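Local structure of ofchtiv-allosamidin (6JMB) at residues Asp322-Met327 and Phe361-Thr366; Gly88-Ser93 and Arg130-His135. The protein probably hydrolyses chitin as a group IV insect chitinase of glycosyl hydrolase family 18, and binds the inhibitor allosamidin in its active-site cleft. One frame throughout, in Å; residues are numbered along the deposited sequence.

Contact 1 (Asp322-Met327 and Phe361-Thr366); sequences DNVESM and FPLLNT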
ATOM      1  N   ASP A 322       5.912 -12.219   0.484  1.00 11.15           N
ATOM      2  CA  ASP A 322       4.683 -12.797   1.001  1.00 12.06           C
ATOM      3  C   ASP A 322       4.079 -13.703  -0.059  1.00 11.30           C
ATOM      4  O   ASP A 322       4.104 -13.378  -1.251  1.00 13.47           O
ATOM      5  CB  ASP A 322       3.701 -11.702   1.429  1.00 12.18           C
ATOM      6  CG  ASP A 322       3.936 -11.247   2.858  1.00 13.97           C
ATOM      7  OD1 ASP A 322       3.430 -11.925   3.778  1.00 14.34           O
ATOM      8  OD2 ASP A 322       4.649 -10.236   3.074  1.00 13.26           O
ATOM      9  N   ASN A 323       3.563 -14.850   0.375  1.00 11.96           N
ATOM     10  CA  ASN A 323       3.011 -15.863  -0.517  1.00 10.49           C
ATOM     11  C   ASN A 323       1.575 -16.177  -0.094  1.00 11.47           C
ATOM     12  O   ASN A 323       1.005 -15.503   0.761  1.00 10.78           O
ATOM     13  CB  ASN A 323       3.921 -17.095  -0.571  1.00 12.47           C
ATOM     14  CG  ASN A 323       4.132 -17.742   0.787  1.00 13.57           C
ATOM     15  OD1 ASN A 323       3.439 -17.438   1.760  1.00 12.96           O
ATOM     16  ND2 ASN A 323       5.100 -18.660   0.852  1.00 15.40           N
ATOM     17  N   VAL A 324       0.994 -17.220  -0.690  1.00 11.97           N
ATOM     18  CA  VAL A 324      -0.393 -17.559  -0.373  1.00 12.73           C
ATOM     19  C   VAL A 324      -0.544 -17.900   1.105  1.00 11.71           C
ATOM     20  O   VAL A 324      -1.500 -17.471   1.761  1.00 10.88           O
ATOM     21  CB  VAL A 324      -0.893 -18.691  -1.290  1.00 12.88           C
ATOM     22  CG1 VAL A 324      -2.156 -19.352  -0.714  1.00 11.98           C
ATOM     23  CG2 VAL A 324      -1.128 -18.159  -2.703  1.00 13.51           C
ATOM     24  N   GLU A 325       0.416 -18.645   1.656  1.00 12.33           N
ATOM     25  CA  GLU A 325       0.334 -19.057   3.052  1.00 11.90           C
ATOM     26  C   GLU A 325       0.445 -17.865   3.998  1.00 11.65           C
ATOM     27  O   GLU A 325      -0.320 -17.755   4.962  1.00 12.41           O
ATOM     28  CB  GLU A 325       1.411 -20.107   3.334  1.00 15.96           C
ATOM     29  CG  GLU A 325       1.378 -21.276   2.342  1.00 27.06           C
ATOM     30  CD  GLU A 325       2.399 -21.146   1.207  1.00 36.56           C
ATOM     31  OE1 GLU A 325       2.150 -20.407   0.222  1.00 19.87           O
ATOM     32  OE2 GLU A 325       3.459 -21.805   1.298  1.00 43.16           O
ATOM     33  N   SER A 326       1.382 -16.948   3.743  1.00 11.76           N
ATOM     34  CA  SER A 326       1.509 -15.802   4.636  1.00 11.77           C
ATOM     35  C   SER A 326       0.363 -14.817   4.451  1.00 10.84           C
ATOM     36  O   SER A 326      -0.068 -14.182   5.416  1.00 11.36           O
ATOM     37  CB  SER A 326       2.874 -15.122   4.473  1.00 11.68           C
ATOM     38  OG  SER A 326       2.988 -14.458   3.220  1.00 12.21           O
ATOM     39  N   MET A 327      -0.147 -14.686   3.225  1.00 11.22           N
ATOM     40  CA  MET A 327      -1.337 -13.873   2.997  1.00 10.27           C
ATOM     41  C   MET A 327      -2.525 -14.432   3.769  1.00 11.54           C
ATOM     42  O   MET A 327      -3.304 -13.677   4.357  1.00 12.27           O
ATOM     43  CB  MET A 327      -1.642 -13.821   1.496  1.00 13.52           C
ATOM     44  CG  MET A 327      -2.583 -12.713   1.069  1.00 14.58           C
ATOM     45  SD  MET A 327      -1.961 -11.077   1.498  1.00 15.62           S
ATOM     46  CE  MET A 327      -0.509 -10.941   0.456  1.00 17.92           C
ATOM     47  N   PHE A 361      -3.937 -14.495 -10.311  1.00 10.47           N
ATOM     48  CA  PHE A 361      -4.178 -13.678  -9.129  1.00 10.15           C
ATOM     49  C   PHE A 361      -4.231 -14.506  -7.838  1.00  9.67           C
ATOM     50  O   PHE A 361      -5.203 -14.429  -7.086  1.00 10.34           O
ATOM     51  CB  PHE A 361      -5.454 -12.857  -9.274  1.00 11.74           C
ATOM     52  CG  PHE A 361      -5.364 -11.733 -10.276  1.00 10.49           C
ATOM     53  CD1 PHE A 361      -4.654 -10.580  -9.982  1.00 10.14           C
ATOM     54  CD2 PHE A 361      -6.018 -11.824 -11.499  1.00 11.63           C
ATOM     55  CE1 PHE A 361      -4.581  -9.541 -10.896  1.00 11.87           C
ATOM     56  CE2 PHE A 361      -5.950 -10.784 -12.417  1.00 12.33           C
ATOM     57  CZ  PHE A 361      -5.238  -9.645 -12.116  1.00 12.09           C
ATOM     58  N   PRO A 362      -3.191 -15.298  -7.548  1.00 10.28           N
ATOM     59  CA  PRO A 362      -3.270 -16.154  -6.349  1.00 10.57           C
ATOM     60  C   PRO A 362      -3.338 -15.368  -5.054  1.00 10.71           C
ATOM     61  O   PRO A 362      -4.073 -15.758  -4.139  1.00 11.03           O
ATOM     62  CB  PRO A 362      -1.993 -17.001  -6.437  1.00 11.68           C
ATOM     63  CG  PRO A 362      -1.048 -16.162  -7.259  1.00 11.32           C
ATOM     64  CD  PRO A 362      -1.924 -15.486  -8.274  1.00 10.82           C
ATOM     65  N   LEU A 363      -2.588 -14.272  -4.939  1.00 10.57           N
ATOM     66  CA  LEU A 363      -2.642 -13.501  -3.704  1.00  9.27           C
ATOM     67  C   LEU A 363      -4.000 -12.843  -3.529  1.00  9.57           C
ATOM     68  O   LEU A 363      -4.573 -12.869  -2.432  1.00 10.42           O
ATOM     69  CB  LEU A 363      -1.536 -12.450  -3.693  1.00  9.04           C
ATOM     70  CG  LEU A 363      -0.108 -13.002  -3.745  1.00 10.04           C
ATOM     71  CD1 LEU A 363       0.887 -11.860  -3.593  1.00 10.96           C
ATOM     72  CD2 LEU A 363       0.098 -14.072  -2.671  1.00 11.56           C
ATOM     73  N   LEU A 364      -4.532 -12.256  -4.602  1.00  8.89           N
ATOM     74  CA  LEU A 364      -5.808 -11.558  -4.519  1.00  9.39           C
ATOM     75  C   LEU A 364      -6.962 -12.533  -4.307  1.00 10.41           C
ATOM     76  O   LEU A 364      -7.873 -12.263  -3.513  1.00 11.08           O
ATOM     77  CB  LEU A 364      -6.003 -10.707  -5.773  1.00 10.52           C
ATOM     78  CG  LEU A 364      -7.173  -9.725  -5.779  1.00 11.62           C
ATOM     79  CD1 LEU A 364      -7.215  -8.872  -4.522  1.00 12.28           C
ATOM     80  CD2 LEU A 364      -7.076  -8.844  -7.011  1.00 12.41           C
ATOM     81  N   ASN A 365      -6.935 -13.684  -4.986  1.00 10.59           N
ATOM     82  CA  ASN A 365      -7.949 -14.705  -4.728  1.00 11.54           C
ATOM     83  C   ASN A 365      -7.882 -15.198  -3.289  1.00 11.26           C
ATOM     84  O   ASN A 365      -8.922 -15.426  -2.656  1.00 12.62           O
ATOM     85  CB  ASN A 365      -7.810 -15.867  -5.712  1.00 11.40           C
ATOM     86  CG  ASN A 365      -8.553 -15.621  -7.006  1.00 14.28           C
ATOM     87  OD1 ASN A 365      -9.785 -15.570  -7.030  1.00 16.75           O
ATOM     88  ND2 ASN A 365      -7.810 -15.467  -8.092  1.00 14.46           N
ATOM     89  N   THR A 366      -6.672 -15.346  -2.745  1.00 10.63           N
ATOM     90  CA  THR A 366      -6.536 -15.754  -1.348  1.00 11.61           C
ATOM     91  C   THR A 366      -7.219 -14.755  -0.419  1.00 10.97           C
ATOM     92  O   THR A 366      -7.955 -15.144   0.497  1.00 12.39           O
ATOM     93  CB  THR A 366      -5.058 -15.908  -0.984  1.00 11.43           C
ATOM     94  OG1 THR A 366      -4.487 -16.971  -1.755  1.00 13.63           O
ATOM     95  CG2 THR A 366      -4.906 -16.240   0.492  1.00 12.44           C
TER
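Val324 and Thr366 meet where the first turns of helices 324-336 and 362-373 pack together. CG1 of Val324 lies 3.5 Å from Thr366 OG1, and its CG2 branch reaches the same oxygen while also touching Pro362 CB at 4.0 Å, the valine and proline side chains crossing at about a right angle. The threonine oxygen faces apolar carbon because its polar need is met inside its own helix: with OG1 anti to the carbonyl carbon (chi1 -64°), it bonds Pro362 O at 2.7 Å. Thr366 N reaches that carbonyl from the opposite face of its plane, so two donors grip one oxygen. Thr366 CG2 comes 3.8 Å from Val324 O and rests more loosely on Met327 CB. Replaced by alanine, Thr366 would no longer give Pro362 O a hydroxyl partner, and a gap would probably open beside both methyls of Val324. Leu363 reaches the backbone ahead of helix 324-336: its CD2 sits 3.6 Å from Asn323 C. A capping box closes this helix start, Asn323 OD1 accepting from Ser326 N at 2.9 Å while Ser326 OG takes the N-H of Asn323. Asp350 receives the backbone N-H groups of Leu363 and Leu364 at the other helix start. Strand 243-256 lies against Met327 and Leu363 through Phe249, and helix 286-295 covers Pro362 and Leu363 through Tyr286.

Contact 2 (Gly88-Ser93 and Arg130-His135); sequences GSAQYS and RRDTVH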
ATOM      1  N   GLY A  88       6.487  13.242  -2.436  1.00 13.17           N
ATOM      2  CA  GLY A  88       7.087  14.005  -1.358  1.00 14.04           C
ATOM      3  C   GLY A  88       6.060  14.684  -0.462  1.00 11.71           C
ATOM      4  O   GLY A  88       4.862  14.447  -0.529  1.00 12.79           O
ATOM      5  N   SER A  89       6.571  15.565   0.390  1.00 11.88           N
ATOM      6  CA  SER A  89       5.762  16.182   1.428  1.00 12.01           C
ATOM      7  C   SER A  89       5.622  17.696   1.306  1.00 11.56           C
ATOM      8  O   SER A  89       4.570  18.225   1.663  1.00 11.62           O
ATOM      9  CB  SER A  89       6.321  15.811   2.811  1.00 10.97           C
ATOM     10  OG  SER A  89       5.532  16.347   3.851  1.00 11.55           O
ATOM     11  N   ALA A  90       6.634  18.393   0.773  1.00 12.12           N
ATOM     12  CA  ALA A  90       6.666  19.856   0.802  1.00 12.03           C
ATOM     13  C   ALA A  90       5.410  20.489   0.208  1.00 11.86           C
ATOM     14  O   ALA A  90       4.821  21.404   0.798  1.00 12.06           O
ATOM     15  CB  ALA A  90       7.901  20.354   0.055  1.00 13.67           C
ATOM     16  N   GLN A  91       4.995  20.040  -0.976  1.00 12.46           N
ATOM     17  CA  GLN A  91       3.875  20.712  -1.628  1.00 12.35           C
ATOM     18  C   GLN A  91       2.580  20.508  -0.853  1.00 11.54           C
ATOM     19  O   GLN A  91       1.741  21.416  -0.794  1.00 11.94           O
ATOM     20  CB  GLN A  91       3.719  20.234  -3.069  1.00 14.56           C
ATOM     21  CG  GLN A  91       4.877  20.611  -3.976  1.00 17.53           C
ATOM     22  CD  GLN A  91       4.824  19.894  -5.307  1.00 21.92           C
ATOM     23  OE1 GLN A  91       4.602  20.517  -6.346  1.00 20.36           O
ATOM     24  NE2 GLN A  91       5.025  18.583  -5.285  1.00 23.39           N
ATOM     25  N   TYR A  92       2.414  19.326  -0.241  1.00 11.00           N
ATOM     26  CA  TYR A  92       1.232  19.041   0.573  1.00 11.23           C
ATOM     27  C   TYR A  92       1.244  19.863   1.851  1.00 10.80           C
ATOM     28  O   TYR A  92       0.199  20.359   2.289  1.00 11.06           O
ATOM     29  CB  TYR A  92       1.155  17.531   0.868  1.00 10.66           C
ATOM     30  CG  TYR A  92       0.968  16.759  -0.411  1.00 11.29           C
ATOM     31  CD1 TYR A  92       2.059  16.398  -1.189  1.00 11.22           C
ATOM     32  CD2 TYR A  92      -0.300  16.469  -0.889  1.00 12.90           C
ATOM     33  CE1 TYR A  92       1.892  15.755  -2.397  1.00 13.24           C
ATOM     34  CE2 TYR A  92      -0.478  15.821  -2.095  1.00 12.03           C
ATOM     35  CZ  TYR A  92       0.622  15.464  -2.839  1.00 11.93           C
ATOM     36  OH  TYR A  92       0.453  14.832  -4.050  1.00 13.49           O
ATOM     37  N   SER A  93       2.425  20.027   2.448  1.00 11.15           N
ATOM     38  CA  SER A  93       2.571  20.867   3.631  1.00 10.84           C
ATOM     39  C   SER A  93       2.188  22.311   3.325  1.00 12.37           C
ATOM     40  O   SER A  93       1.451  22.947   4.089  1.00 12.88           O
ATOM     41  CB  SER A  93       4.016  20.774   4.117  1.00 11.48           C
ATOM     42  OG  SER A  93       4.233  21.575   5.262  1.00 12.37           O
ATOM     43  N   ARG A 130       6.984  15.110   8.037  1.00 11.44           N
ATOM     44  CA  ARG A 130       8.133  14.262   7.757  1.00 12.99           C
ATOM     45  C   ARG A 130       8.721  14.616   6.400  1.00 11.19           C
ATOM     46  O   ARG A 130       8.135  15.366   5.616  1.00 12.91           O
ATOM     47  CB  ARG A 130       7.769  12.775   7.812  1.00 12.41           C
ATOM     48  CG  ARG A 130       7.285  12.325   9.180  1.00 14.53           C
ATOM     49  CD  ARG A 130       6.907  10.867   9.210  1.00 15.86           C
ATOM     50  NE  ARG A 130       8.044  10.013   8.910  1.00 20.25           N
ATOM     51  CZ  ARG A 130       7.936   8.724   8.612  1.00 18.87           C
ATOM     52  NH1 ARG A 130       6.744   8.148   8.579  1.00 17.22           N
ATOM     53  NH2 ARG A 130       9.021   8.011   8.344  1.00 27.76           N
ATOM     54  N   ARG A 131       9.899  14.057   6.135  1.00 13.23           N
ATOM     55  CA  ARG A 131      10.597  14.217   4.856  1.00 13.80           C
ATOM     56  C   ARG A 131      10.792  15.710   4.597  1.00 15.99           C
ATOM     57  O   ARG A 131      11.287  16.419   5.489  1.00 18.04           O
ATOM     58  CB  ARG A 131       9.883  13.421   3.773  1.00 13.56           C
ATOM     59  CG  ARG A 131       9.801  11.935   4.071  1.00 12.93           C
ATOM     60  CD  ARG A 131       8.989  11.207   3.009  1.00 14.10           C
ATOM     61  NE  ARG A 131       9.743  11.007   1.774  1.00 15.18           N
ATOM     62  CZ  ARG A 131       9.187  10.850   0.573  1.00 14.10           C
ATOM     63  NH1 ARG A 131       7.867  10.897   0.434  1.00 12.06           N
ATOM     64  NH2 ARG A 131       9.951  10.650  -0.493  1.00 14.73           N
ATOM     65  N   ASP A 132      10.426  16.231   3.423  1.00 13.95           N
ATOM     66  CA  ASP A 132      10.650  17.635   3.101  1.00 14.13           C
ATOM     67  C   ASP A 132       9.488  18.536   3.505  1.00 13.73           C
ATOM     68  O   ASP A 132       9.242  19.551   2.843  1.00 15.02           O
ATOM     69  CB  ASP A 132      11.040  17.817   1.628  1.00 14.06           C
ATOM     70  CG  ASP A 132       9.992  17.297   0.664  1.00 17.56           C
ATOM     71  OD1 ASP A 132       9.099  16.556   1.101  1.00 17.05           O
ATOM     72  OD2 ASP A 132      10.069  17.630  -0.541  1.00 21.94           O
ATOM     73  N   THR A 133       8.789  18.201   4.592  1.00 13.38           N
ATOM     74  CA  THR A 133       7.759  19.075   5.138  1.00 12.93           C
ATOM     75  C   THR A 133       8.280  20.498   5.293  1.00 13.57           C
ATOM     76  O   THR A 133       9.443  20.723   5.643  1.00 15.60           O
ATOM     77  CB  THR A 133       7.287  18.555   6.501  1.00 12.12           C
ATOM     78  OG1 THR A 133       6.424  19.529   7.099  1.00 13.14           O
ATOM     79  CG2 THR A 133       8.468  18.304   7.444  1.00 13.20           C
ATOM     80  N   VAL A 134       7.407  21.463   5.024  1.00 13.52           N
ATOM     81  CA  VAL A 134       7.738  22.872   5.160  1.00 13.57           C
ATOM     82  C   VAL A 134       7.316  23.417   6.516  1.00 15.98           C
ATOM     83  O   VAL A 134       8.056  24.182   7.135  1.00 17.79           O
ATOM     84  CB  VAL A 134       7.104  23.674   4.002  1.00 14.05           C
ATOM     85  CG1 VAL A 134       7.207  25.178   4.242  1.00 17.54           C
ATOM     86  CG2 VAL A 134       7.739  23.290   2.676  1.00 15.95           C
ATOM     87  N   HIS A 135       6.145  23.015   7.007  1.00 13.75           N
ATOM     88  CA  HIS A 135       5.577  23.573   8.225  1.00 15.32           C
ATOM     89  C   HIS A 135       5.695  22.653   9.433  1.00 15.08           C
ATOM     90  O   HIS A 135       5.193  22.998  10.509  1.00 16.13           O
ATOM     91  CB  HIS A 135       4.115  23.974   7.996  1.00 15.49           C
ATOM     92  CG  HIS A 135       3.947  25.065   6.985  1.00 15.40           C
ATOM     93  ND1 HIS A 135       4.503  26.317   7.142  1.00 18.82           N
ATOM     94  CD2 HIS A 135       3.297  25.087   5.797  1.00 15.67           C
ATOM     95  CE1 HIS A 135       4.197  27.066   6.096  1.00 19.60           C
ATOM     96  NE2 HIS A 135       3.461  26.344   5.268  1.00 17.21           N
TER
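Asp132 turns its carboxylate to Ser89 by a chi1 of 59°, CG standing between its own backbone N and carbonyl carbon, which carries OD1 to the start of helix 90-97. OD1 accepts Ser89 N at 2.8 Å through its syn lone pair, with an N-H...O angle of 149°, and also takes a weak bond from Ala90 N. The other carboxylate oxygen, OD2, rests 3.5 Å from Ala90 CB. In return, Ser93 OG, anti to its N (chi1 180°), comes out of that helix to the loop, where it accepts His135 N at 3.0 Å and, weakly, Val134 N. Ser93 OG is also hydrogen-bonded to Asp139 OD1, its strongest polar partner, so that carboxylate holds the hydroxyl in place. The His135 ring lies with its edge to Ser93 O, CD2 being 3.3 Å from that oxygen, and Val134 CG1 covers one ring face. The other methyl of Val134, CG2, packs on Ala90 CB at 3.9 Å. A type II' turn from Arg130 to Thr133 shapes the loop, and at its second position Arg131 sends NH1 to within 3.7 Å of Gly88 CA; this guanidinium also makes a cation-pi contact with Trp85, and its NH1 bonds the carbonyl oxygens of Trp85 and Glu126. The chemistry is thus reciprocal: a loop carboxylate binds N-H groups at the helix start, where the helix dipole would probably favour its negative charge, and a helix hydroxyl binds N-H groups of the loop.

In the fold
Contact 2 closes before contact 1 opens along the chain, and the two lie on opposite sides of its centre, with their own centres 35 Å apart and nearest atoms about 19 Å apart. The bound allosamidin relates them. The side chain of Arg131 in contact 2 is about 8 Å from the allosamizoline, and its partners Trp85 and Glu126 line that pocket. Contact 1 is more distant, the side chain of Asp322 being about 12 Å from the same ligand. In this TIM-barrel family, contact 2 ties the start of helix 90-97 to the loop before helix 138-154, near the ligand pocket, whereas contact 1 joins two helices near the chain's C-terminal end.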